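Local coordinates for protein 3-phytase (Klebsiella pneumoniae, PDB 2WNH) that probably hydrolyses phytate as a histidine acid phosphatase, releasing phosphate from the 3-position of inositol hexakisphosphate, at residues G273-A278 / C379-A384. The protein carries 3 engineered substitutions. Numbering follows the deposited sequence. Where two conformers were deposited one is given.
Sequences GVKPEA and CPFQAA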
# COMPACT_ATOMS: atom_id res chain seq x y z
N GLY B 273 0.63 0.09 36.97
CA GLY B 273 0.98 -0.24 35.58
C GLY B 273 1.79 0.83 34.85
O GLY B 273 2.49 0.52 33.89
N VAL B 274 1.69 2.09 35.27
CA VAL B 274 2.38 3.20 34.60
C VAL B 274 3.75 3.48 35.25
O VAL B 274 4.56 4.24 34.73
CB VAL B 274 1.50 4.50 34.52
CG1 VAL B 274 1.50 5.26 35.88
CG2 VAL B 274 1.96 5.39 33.37
N LYS B 275 3.97 2.86 36.40
CA LYS B 275 5.25 2.94 37.07
C LYS B 275 6.27 2.06 36.37
O LYS B 275 5.92 1.04 35.76
CB LYS B 275 5.11 2.51 38.52
CG LYS B 275 4.46 3.55 39.38
CD LYS B 275 4.32 3.03 40.78
CE LYS B 275 3.40 3.93 41.57
NZ LYS B 275 2.56 3.12 42.49
N PRO B 276 7.56 2.45 36.45
CA PRO B 276 8.54 1.53 35.93
C PRO B 276 8.47 0.21 36.72
O PRO B 276 7.90 0.15 37.81
CB PRO B 276 9.87 2.26 36.18
CG PRO B 276 9.49 3.71 36.21
CD PRO B 276 8.18 3.69 36.95
N GLU B 277 8.97 -0.85 36.12
CA GLU B 277 9.05 -2.16 36.77
C GLU B 277 7.68 -2.88 36.84
O GLU B 277 7.54 -3.89 37.51
CB GLU B 277 9.76 -2.11 38.15
CG GLU B 277 10.87 -1.01 38.34
CD GLU B 277 11.94 -0.89 37.21
OE1 GLU B 277 11.94 -1.69 36.23
OE2 GLU B 277 12.79 0.02 37.31
N ALA B 278 6.69 -2.35 36.11
CA ALA B 278 5.38 -3.00 35.99
C ALA B 278 5.47 -4.35 35.31
O ALA B 278 6.32 -4.55 34.43
CB ALA B 278 4.43 -2.11 35.22
N CYS B 379 3.35 16.27 34.29
CA CYS B 379 3.32 16.48 35.74
C CYS B 379 4.43 15.66 36.42
O CYS B 379 4.55 14.46 36.15
CB CYS B 379 1.94 16.06 36.27
SG CYS B 379 0.59 17.01 35.49
N PRO B 380 5.24 16.28 37.30
CA PRO B 380 6.26 15.48 37.99
C PRO B 380 5.68 14.16 38.49
O PRO B 380 4.65 14.13 39.18
CB PRO B 380 6.70 16.41 39.14
CG PRO B 380 6.59 17.76 38.51
CD PRO B 380 5.31 17.70 37.71
N PHE B 381 6.36 13.07 38.14
CA PHE B 381 5.77 11.73 38.19
C PHE B 381 5.30 11.31 39.59
O PHE B 381 4.13 10.95 39.75
CB PHE B 381 6.75 10.68 37.60
CG PHE B 381 6.16 9.30 37.52
CD1 PHE B 381 5.40 8.92 36.40
CD2 PHE B 381 6.36 8.37 38.54
CE1 PHE B 381 4.85 7.63 36.31
CE2 PHE B 381 5.83 7.08 38.46
CZ PHE B 381 5.05 6.71 37.35
N GLN B 382 6.19 11.34 40.60
CA GLN B 382 5.80 10.85 41.94
C GLN B 382 4.66 11.65 42.59
O GLN B 382 3.72 11.07 43.15
CB GLN B 382 6.99 10.79 42.90
CG GLN B 382 6.66 10.02 44.19
CD GLN B 382 5.93 8.71 43.92
OE1 GLN B 382 6.46 7.83 43.21
NE2 GLN B 382 4.71 8.56 44.45
N ALA B 383 4.76 12.97 42.51
CA ALA B 383 3.71 13.85 43.02
C ALA B 383 2.37 13.62 42.33
O ALA B 383 1.32 13.78 42.95
CB ALA B 383 4.13 15.32 42.87
N ALA B 384 2.40 13.28 41.03
CA ALA B 384 1.17 13.02 40.29
C ALA B 384 0.53 11.71 40.76
O ALA B 384 -0.68 11.65 41.04
CB ALA B 384 1.45 12.99 38.79
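Phe381 sets the far end of its ring against the chain where helix 256-274 runs out, and CZ makes the nearest approach to each of Val274, Lys275 and Pro276. With CG anti to the backbone N (chi1 -175°), the ring is carried toward residues 274-276; the CA atoms of Lys275 and Phe381 are 8.9 Å apart. Lys275 meets the ring at its edge: CG lies in the ring plane, 3.8 Å from Phe381 CZ, and the two side chains cross at about a right angle. The lysine then runs on to a salt bridge between NZ and Asp272. Val274 approaches through CG1, which sits between backbone N and carbonyl carbon (chi1 79°) and comes 4.1 Å from Phe381 CZ. Pro380 is the N-cap residue of helix 381-388, which follows strand 376-380 of the mixed sheet in this histidine phosphatase fold; Val274 and Phe381 also touch strands 320-328 and 334-342. Val274 O stands 3.6 Å from Phe381 CZ, obliquely to the ring, and accepts a hydrogen bond from Arg325. Lys275, whose CA lies 3.8 Å from Phe381 CZ, opens a type II beta turn, while Pro276 CD lies at the margin of contact, 4.4 Å from Phe381 CZ.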